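Local coordinates for ABC transporter, substrate binding protein (Mannopine) (PDB 5L9S) that serves as the periplasmic substrate-binding protein of an ABC transporter, probably capturing the opine mannopine for uptake, at residues 64-72 and 304-312; 74-85 and 98-106. One frame throughout, in Å; residues are numbered along the deposited sequence.

Contact 1: 64-72 and 304-312; sequences DGEIQAGSD and VPDAQWINA
Asn311 reaches across from helix 307-325 and presents its amide nitrogen to the chain just beyond strand 61-65: ND2 donates to the backbone O of Ile67 over 2.7 Å in a nearly straight bond (165° at the hydrogen). The oxygen lies in the amide plane of Asn311. The same ND2 also bonds Ala307 O, one turn back in the helix, at 2.7 Å, and the two carbonyls fix the rotation of the amide. A CG placed anti to the carbonyl carbon (chi1 -77°) keeps the amide near that preceding turn, where ND2 can serve both acceptors. OD1 of Asn311 rests against CB of Ser71 at 3.4 Å. Next to this polar point Ile67 divides its branches: CG2 packs on CG2 of Ile310 at 3.7 Å, while CD1 touches both CB of Pro305 and CD1 of Ile310, each at 4.0 Å. Ala307 turns its CB toward the backbone of Ile67. The case illustrates how a binding protein of the periplasmic type II class joins the loop that follows strand 61-65 to its C-terminal helix through one side-chain-to-backbone hydrogen bond and apolar packing. Glu66 crosses Pro305 at about a right angle, its CD 3.6 Å from CG of the proline ring; the carboxylate is held elsewhere, by Gly235 N and Lys105. Trp149 touches Ile67, Pro305 and Ile310 alike. Behind these contacts, the chain bends through a cis peptide before Gly70, and Ser71 is the N-cap of helix 72-77; its OG donates to Gln68 O and accepts a weak bond from His74 N.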
loop_
_atom_site.group_PDB
_atom_site.type_symbol
_atom_site.label_atom_id
_atom_site.label_comp_id
_atom_site.label_asym_id
_atom_site.label_seq_id
_atom_site.Cartn_x
_atom_site.Cartn_y
_atom_site.Cartn_z
ATOM N N ASP A 64 7.738 -1.698 6.872
ATOM C CA ASP A 64 7.146 -0.363 7.021
ATOM C C ASP A 64 6.585 0.099 5.690
ATOM O O ASP A 64 7.039 -0.372 4.653
ATOM C CB ASP A 64 8.164 0.668 7.563
ATOM C CG ASP A 64 7.552 1.771 8.429
ATOM O OD1 ASP A 64 6.307 1.967 8.365
ATOM O OD2 ASP A 64 8.314 2.433 9.170
ATOM N N GLY A 65 5.635 1.031 5.724
ATOM C CA GLY A 65 5.033 1.604 4.529
ATOM C C GLY A 65 6.068 2.202 3.606
ATOM O O GLY A 65 7.086 2.716 4.075
ATOM N N GLU A 66 5.823 2.138 2.292
ATOM C CA GLU A 66 6.769 2.611 1.280
ATOM C C GLU A 66 7.044 4.123 1.325
ATOM O O GLU A 66 8.150 4.557 0.998
ATOM C CB GLU A 66 6.370 2.148 -0.132
ATOM C CG GLU A 66 5.131 2.765 -0.772
ATOM C CD GLU A 66 4.966 2.344 -2.222
ATOM O OE1 GLU A 66 5.844 2.684 -3.046
ATOM O OE2 GLU A 66 3.991 1.622 -2.521
ATOM N N ILE A 67 6.067 4.911 1.773
ATOM C CA ILE A 67 6.225 6.356 1.904
ATOM C C ILE A 67 7.115 6.662 3.102
ATOM O O ILE A 67 7.921 7.580 3.035
ATOM C CB ILE A 67 4.858 7.106 1.892
ATOM C CG1 ILE A 67 4.248 7.020 0.489
ATOM C CG2 ILE A 67 5.012 8.595 2.338
ATOM C CD1 ILE A 67 2.824 6.962 0.487
ATOM N N GLN A 68 7.028 5.861 4.171
ATOM C CA GLN A 68 7.906 6.068 5.308
ATOM C C GLN A 68 9.328 5.535 4.976
ATOM O O GLN A 68 10.307 6.049 5.522
ATOM C CB GLN A 68 7.301 5.446 6.598
ATOM C CG GLN A 68 8.207 5.448 7.853
ATOM C CD GLN A 68 8.583 6.812 8.418
ATOM O OE1 GLN A 68 7.813 7.782 8.419
ATOM N NE2 GLN A 68 9.773 6.899 8.977
ATOM N N ALA A 69 9.442 4.623 3.983
ATOM C CA ALA A 69 10.688 3.959 3.604
ATOM C C ALA A 69 11.575 4.506 2.401
ATOM O O ALA A 69 12.469 3.781 2.022
ATOM C CB ALA A 69 10.391 2.489 3.347
ATOM N N GLY A 70 11.477 5.706 1.847
ATOM C CA GLY A 70 10.588 6.809 2.096
ATOM C C GLY A 70 11.361 8.040 2.514
ATOM O O GLY A 70 12.045 8.670 1.706
ATOM N N SER A 71 11.290 8.333 3.813
ATOM C CA SER A 71 11.804 9.507 4.497
ATOM C C SER A 71 13.278 9.471 4.828
ATOM O O SER A 71 13.870 8.394 4.929
ATOM C CB SER A 71 10.996 9.734 5.775
ATOM O OG SER A 71 11.051 8.609 6.640
ATOM N N ASP A 72 13.861 10.668 5.066
ATOM C CA ASP A 72 15.253 10.820 5.478
ATOM C C ASP A 72 15.451 10.093 6.810
ATOM O O ASP A 72 16.492 9.460 7.010
ATOM C CB ASP A 72 15.643 12.310 5.616
ATOM C CG ASP A 72 15.484 13.121 4.348
ATOM O OD1 ASP A 72 14.332 13.437 3.992
ATOM O OD2 ASP A 72 16.514 13.448 3.718
ATOM N N VAL A 304 1.090 5.225 -8.725
ATOM C CA VAL A 304 2.129 4.794 -7.796
ATOM C C VAL A 304 2.665 6.031 -7.061
ATOM O O VAL A 304 2.825 7.070 -7.705
ATOM C CB VAL A 304 3.184 3.903 -8.506
ATOM C CG1 VAL A 304 4.609 4.199 -8.057
ATOM C CG2 VAL A 304 2.838 2.422 -8.345
ATOM N N PRO A 305 2.837 5.996 -5.714
ATOM C CA PRO A 305 3.265 7.220 -5.007
ATOM C C PRO A 305 4.672 7.723 -5.345
ATOM O O PRO A 305 5.564 6.922 -5.647
ATOM C CB PRO A 305 3.192 6.798 -3.524
ATOM C CG PRO A 305 3.408 5.320 -3.539
ATOM C CD PRO A 305 2.670 4.867 -4.769
ATOM N N ASP A 306 4.860 9.041 -5.281
ATOM C CA ASP A 306 6.175 9.673 -5.370
ATOM C C ASP A 306 6.502 9.917 -3.883
ATOM O O ASP A 306 6.035 10.901 -3.302
ATOM C CB ASP A 306 6.147 10.994 -6.165
ATOM C CG ASP A 306 7.454 11.795 -6.199
ATOM O OD1 ASP A 306 8.423 11.406 -5.488
ATOM O OD2 ASP A 306 7.515 12.801 -6.952
ATOM N N ALA A 307 7.223 8.971 -3.258
ATOM C CA ALA A 307 7.592 9.036 -1.848
ATOM C C ALA A 307 8.428 10.273 -1.528
ATOM O O ALA A 307 8.243 10.857 -0.463
ATOM C CB ALA A 307 8.332 7.771 -1.436
ATOM N N GLN A 308 9.314 10.698 -2.455
ATOM C CA GLN A 308 10.159 11.874 -2.228
ATOM C C GLN A 308 9.326 13.134 -2.014
ATOM O O GLN A 308 9.600 13.875 -1.065
ATOM C CB GLN A 308 11.160 12.096 -3.371
ATOM C CG GLN A 308 12.449 11.292 -3.257
ATOM C CD GLN A 308 13.378 11.522 -4.427
ATOM O OE1 GLN A 308 13.069 12.250 -5.381
ATOM N NE2 GLN A 308 14.529 10.872 -4.390
ATOM N N TRP A 309 8.307 13.371 -2.883
ATOM C CA TRP A 309 7.427 14.533 -2.819
ATOM C C TRP A 309 6.509 14.515 -1.591
ATOM O O TRP A 309 6.420 15.526 -0.885
ATOM C CB TRP A 309 6.632 14.702 -4.126
ATOM C CG TRP A 309 5.817 15.967 -4.188
ATOM C CD1 TRP A 309 6.190 17.153 -4.746
ATOM C CD2 TRP A 309 4.514 16.183 -3.615
ATOM N NE1 TRP A 309 5.192 18.090 -4.580
ATOM C CE2 TRP A 309 4.153 17.523 -3.889
ATOM C CE3 TRP A 309 3.606 15.367 -2.913
ATOM C CZ2 TRP A 309 2.928 18.066 -3.484
ATOM C CZ3 TRP A 309 2.411 15.915 -2.482
ATOM C CH2 TRP A 309 2.082 17.252 -2.764
ATOM N N ILE A 310 5.826 13.382 -1.335
ATOM C CA ILE A 310 4.920 13.231 -0.185
ATOM C C ILE A 310 5.633 13.563 1.150
ATOM O O ILE A 310 5.074 14.318 1.955
ATOM C CB ILE A 310 4.207 11.844 -0.169
ATOM C CG1 ILE A 310 3.325 11.670 -1.434
ATOM C CG2 ILE A 310 3.366 11.664 1.120
ATOM C CD1 ILE A 310 3.077 10.271 -1.824
ATOM N N ASN A 311 6.870 13.038 1.356
ATOM C CA ASN A 311 7.655 13.266 2.576
ATOM C C ASN A 311 8.080 14.706 2.735
ATOM O O ASN A 311 8.016 15.244 3.842
ATOM C CB ASN A 311 8.860 12.347 2.658
ATOM C CG ASN A 311 8.506 10.954 3.073
ATOM O OD1 ASN A 311 8.119 10.681 4.234
ATOM N ND2 ASN A 311 8.634 10.045 2.118
ATOM N N ALA A 312 8.504 15.333 1.638
ATOM C CA ALA A 312 8.914 16.734 1.642
ATOM C C ALA A 312 7.751 17.692 1.898
ATOM O O ALA A 312 7.958 18.727 2.553
ATOM C CB ALA A 312 9.590 17.091 0.327
#

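Contact 2: 74-85 and 98-106; sequences HFAITEDLSDFC and SCTRGGAKL
Asp80 OD1 rests on the aliphatic part of Arg101, 3.2 Å from CG, while two donors of its own segment grip it: Ser82 OG at 2.7 Å, close to the carboxylate plane on the syn side, and Ser82 N from above that plane. The grip caps the turn leading into helix 82-85 and fixes the acid beside the arginine. Asp80 OD2 remains 4.1 Å from Arg101 NE and well out of the guanidinium plane, so the opposite charges are near without a salt bridge. The arginine instead runs extended, its CG anti to the backbone N (chi1 172°), over one face of Phe75. CD sits above the middle of the ring as a CH-pi contact, and the guanidinium lies flat beyond it, an off-centre cation-pi stack with planes 10° apart and centres 3.9 Å apart. At the turn between strands 99-100 and 103-116, His74 NE2 donates to Gly102 O at 2.8 Å; the bond meets a lone pair in the carbonyl plane and leaves the imidazole from its edge. Leu81 N adds an almost straight backbone bond to Arg101 O, and its side chain reaches Gly103 through CD2. A disulfide between Cys85 and Cys99 is known for this protein, but here their SG atoms are 2.9 Å apart, so the bond is doubtful in this model. Cys99 SG also approaches the Phe84 ring obliquely. The chemistry implies that the hairpin turn combines directed bonds to two carbonyls with a stacked cation, while Asp80 packs on the aliphatic part of Arg101 and probably adds a diffuse attraction.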
loop_
_atom_site.group_PDB
_atom_site.type_symbol
_atom_site.label_atom_id
_atom_site.label_comp_id
_atom_site.label_asym_id
_atom_site.label_seq_id
_atom_site.Cartn_x
_atom_site.Cartn_y
_atom_site.Cartn_z
ATOM N N HIS A 74 14.007 7.325 7.876
ATOM C CA HIS A 74 14.151 5.921 7.526
ATOM C C HIS A 74 15.570 5.635 7.053
ATOM O O HIS A 74 16.162 4.673 7.520
ATOM C CB HIS A 74 13.144 5.539 6.432
ATOM C CG HIS A 74 13.122 4.079 6.098
ATOM N ND1 HIS A 74 12.423 3.162 6.882
ATOM C CD2 HIS A 74 13.727 3.414 5.086
ATOM C CE1 HIS A 74 12.622 1.986 6.319
ATOM N NE2 HIS A 74 13.395 2.082 5.239
ATOM N N PHE A 75 16.127 6.473 6.161
ATOM C CA PHE A 75 17.485 6.293 5.632
ATOM C C PHE A 75 18.585 6.449 6.695
ATOM O O PHE A 75 19.702 5.952 6.508
ATOM C CB PHE A 75 17.745 7.258 4.465
ATOM C CG PHE A 75 16.747 7.277 3.333
ATOM C CD1 PHE A 75 16.104 6.112 2.925
ATOM C CD2 PHE A 75 16.504 8.448 2.619
ATOM C CE1 PHE A 75 15.213 6.129 1.856
ATOM C CE2 PHE A 75 15.629 8.457 1.535
ATOM C CZ PHE A 75 14.989 7.298 1.163
ATOM N N ALA A 76 18.272 7.148 7.796
ATOM C CA ALA A 76 19.204 7.371 8.901
ATOM C C ALA A 76 19.366 6.138 9.779
ATOM O O ALA A 76 20.428 5.972 10.371
ATOM C CB ALA A 76 18.735 8.543 9.749
ATOM N N ILE A 77 18.319 5.291 9.882
ATOM C CA ILE A 77 18.279 4.089 10.725
ATOM C C ILE A 77 18.358 2.780 9.911
ATOM O O ILE A 77 18.408 1.697 10.496
ATOM C CB ILE A 77 17.046 4.118 11.683
ATOM C CG1 ILE A 77 15.699 4.183 10.915
ATOM C CG2 ILE A 77 17.166 5.259 12.673
ATOM C CD1 ILE A 77 14.421 3.921 11.735
ATOM N N THR A 78 18.360 2.878 8.575
ATOM C CA THR A 78 18.406 1.710 7.689
ATOM C C THR A 78 19.585 1.780 6.744
ATOM O O THR A 78 20.150 2.860 6.500
ATOM C CB THR A 78 17.072 1.488 6.891
ATOM O OG1 THR A 78 16.840 2.562 5.973
ATOM C CG2 THR A 78 15.852 1.248 7.784
ATOM N N GLU A 79 19.942 0.616 6.193
ATOM C CA GLU A 79 21.018 0.497 5.224
ATOM C C GLU A 79 20.511 0.851 3.835
ATOM O O GLU A 79 19.345 0.604 3.531
ATOM C CB GLU A 79 21.583 -0.922 5.226
ATOM C CG GLU A 79 23.084 -0.947 5.431
ATOM C CD GLU A 79 23.669 -2.337 5.346
ATOM O OE1 GLU A 79 24.126 -2.716 4.242
ATOM O OE2 GLU A 79 23.621 -3.066 6.365
ATOM N N ASP A 80 21.385 1.427 2.996
ATOM C CA ASP A 80 21.070 1.781 1.615
ATOM C C ASP A 80 21.167 0.486 0.792
ATOM O O ASP A 80 22.252 -0.086 0.648
ATOM C CB ASP A 80 22.060 2.844 1.108
ATOM C CG ASP A 80 21.711 3.509 -0.208
ATOM O OD1 ASP A 80 20.818 3.003 -0.910
ATOM O OD2 ASP A 80 22.383 4.507 -0.569
ATOM N N LEU A 81 20.019 -0.001 0.312
ATOM C CA LEU A 81 19.937 -1.245 -0.445
ATOM C C LEU A 81 20.312 -1.121 -1.921
ATOM O O LEU A 81 20.501 -2.151 -2.567
ATOM C CB LEU A 81 18.541 -1.863 -0.293
ATOM C CG LEU A 81 18.361 -2.870 0.832
ATOM C CD1 LEU A 81 18.034 -2.167 2.158
ATOM C CD2 LEU A 81 17.245 -3.841 0.493
ATOM N N SER A 82 20.413 0.122 -2.450
ATOM C CA SER A 82 20.751 0.485 -3.841
ATOM C C SER A 82 21.782 -0.444 -4.527
ATOM O O SER A 82 21.530 -0.897 -5.640
ATOM C CB SER A 82 21.214 1.938 -3.915
ATOM O OG SER A 82 20.155 2.808 -3.550
ATOM N N ASP A 83 22.895 -0.767 -3.852
ATOM C CA ASP A 83 23.902 -1.687 -4.394
ATOM C C ASP A 83 23.334 -3.110 -4.589
ATOM O O ASP A 83 23.430 -3.649 -5.693
ATOM C CB ASP A 83 25.235 -1.673 -3.598
ATOM C CG ASP A 83 25.220 -1.870 -2.081
ATOM O OD1 ASP A 83 24.109 -2.032 -1.505
ATOM O OD2 ASP A 83 26.316 -1.824 -1.467
ATOM N N PHE A 84 22.703 -3.678 -3.534
ATOM C CA PHE A 84 22.057 -5.001 -3.520
ATOM C C PHE A 84 20.947 -5.126 -4.587
ATOM O O PHE A 84 20.774 -6.188 -5.187
ATOM C CB PHE A 84 21.487 -5.280 -2.110
ATOM C CG PHE A 84 20.434 -6.362 -2.009
ATOM C CD1 PHE A 84 20.794 -7.689 -1.808
ATOM C CD2 PHE A 84 19.081 -6.052 -2.105
ATOM C CE1 PHE A 84 19.820 -8.690 -1.718
ATOM C CE2 PHE A 84 18.111 -7.054 -2.033
ATOM C CZ PHE A 84 18.486 -8.366 -1.836
ATOM N N CYS A 85 20.194 -4.038 -4.777
ATOM C CA CYS A 85 19.068 -3.858 -5.681
ATOM C C CYS A 85 19.367 -4.103 -7.154
ATOM O O CYS A 85 18.457 -4.469 -7.906
ATOM C CB CYS A 85 18.484 -2.466 -5.476
ATOM S SG CYS A 85 17.724 -2.220 -3.851
ATOM N N SER A 98 10.459 -2.059 -7.165
ATOM C CA SER A 98 10.431 -3.215 -6.271
ATOM C C SER A 98 11.633 -3.301 -5.338
ATOM O O SER A 98 11.581 -4.032 -4.351
ATOM C CB SER A 98 10.280 -4.506 -7.061
ATOM O OG SER A 98 8.916 -4.574 -7.426
ATOM N N CYS A 99 12.710 -2.570 -5.637
ATOM C CA CYS A 99 13.922 -2.574 -4.821
ATOM C C CYS A 99 14.547 -1.179 -4.861
ATOM O O CYS A 99 15.147 -0.785 -5.870
ATOM C CB CYS A 99 14.897 -3.658 -5.290
ATOM S SG CYS A 99 15.857 -4.438 -3.956
ATOM N N THR A 100 14.375 -0.425 -3.767
ATOM C CA THR A 100 14.903 0.930 -3.647
ATOM C C THR A 100 15.896 1.061 -2.491
ATOM O O THR A 100 16.214 0.074 -1.821
ATOM C CB THR A 100 13.757 1.915 -3.499
ATOM O OG1 THR A 100 13.149 1.721 -2.223
ATOM C CG2 THR A 100 12.742 1.824 -4.639
ATOM N N ARG A 101 16.370 2.292 -2.250
ATOM C CA ARG A 101 17.295 2.648 -1.179
ATOM C C ARG A 101 16.785 2.183 0.196
ATOM O O ARG A 101 17.534 1.597 0.972
ATOM C CB ARG A 101 17.486 4.173 -1.190
ATOM C CG ARG A 101 18.281 4.747 -0.006
ATOM C CD ARG A 101 18.403 6.245 -0.120
ATOM N NE ARG A 101 19.281 6.833 0.887
ATOM C CZ ARG A 101 19.478 8.145 1.011
ATOM N NH1 ARG A 101 18.840 9.000 0.216
ATOM N NH2 ARG A 101 20.293 8.615 1.948
ATOM N N GLY A 102 15.514 2.447 0.463
ATOM C CA GLY A 102 14.871 2.140 1.730
ATOM C C GLY A 102 14.417 0.717 1.953
ATOM O O GLY A 102 14.087 0.356 3.087
ATOM N N GLY A 103 14.370 -0.081 0.888
ATOM C CA GLY A 103 13.961 -1.472 1.014
ATOM C C GLY A 103 13.327 -2.110 -0.200
ATOM O O GLY A 103 13.127 -1.449 -1.225
ATOM N N ALA A 104 13.011 -3.424 -0.079
ATOM C CA ALA A 104 12.411 -4.230 -1.131
ATOM C C ALA A 104 10.914 -4.231 -0.961
ATOM O O ALA A 104 10.456 -4.258 0.169
ATOM C CB ALA A 104 12.942 -5.651 -1.061
ATOM N N LYS A 105 10.137 -4.219 -2.065
ATOM C CA LYS A 105 8.685 -4.265 -1.970
ATOM C C LYS A 105 8.247 -5.660 -1.516
ATOM O O LYS A 105 8.688 -6.672 -2.067
ATOM C CB LYS A 105 8.008 -3.905 -3.304
ATOM C CG LYS A 105 6.579 -3.355 -3.142
ATOM C CD LYS A 105 6.509 -1.790 -3.200
ATOM C CE LYS A 105 6.328 -1.246 -4.601
ATOM N NZ LYS A 105 6.665 0.202 -4.716
ATOM N N LEU A 106 7.380 -5.708 -0.506
ATOM C CA LEU A 106 6.841 -6.971 -0.046
ATOM C C LEU A 106 5.534 -7.177 -0.789
ATOM O O LEU A 106 5.404 -8.135 -1.554
ATOM C CB LEU A 106 6.619 -6.951 1.467
ATOM C CG LEU A 106 6.126 -8.241 2.053
ATOM C CD1 LEU A 106 7.247 -9.255 2.185
ATOM C CD2 LEU A 106 5.494 -8.004 3.386
#

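The segments follow one another as 64-72, 74-85, 98-106 and 304-312, so contact 2 forms wholly within the sequence that contact 1 spans. Their centres lie about 12 Å apart on the same side of the chain's centre, and both reach one mixed sheet, through strand 61-65 and strand 103-116, each antiparallel to strand 224-240. Glu66 OE1 and Lys105 NZ join them directly by a 3.1 Å salt bridge, and Gly70 O meets Phe75 CZ. Contact 2 thus ties together a local part of the chain, whereas contact 1 brings the C-terminal helix back to it, so one region of the sheet is bound both locally and to the end of the chain.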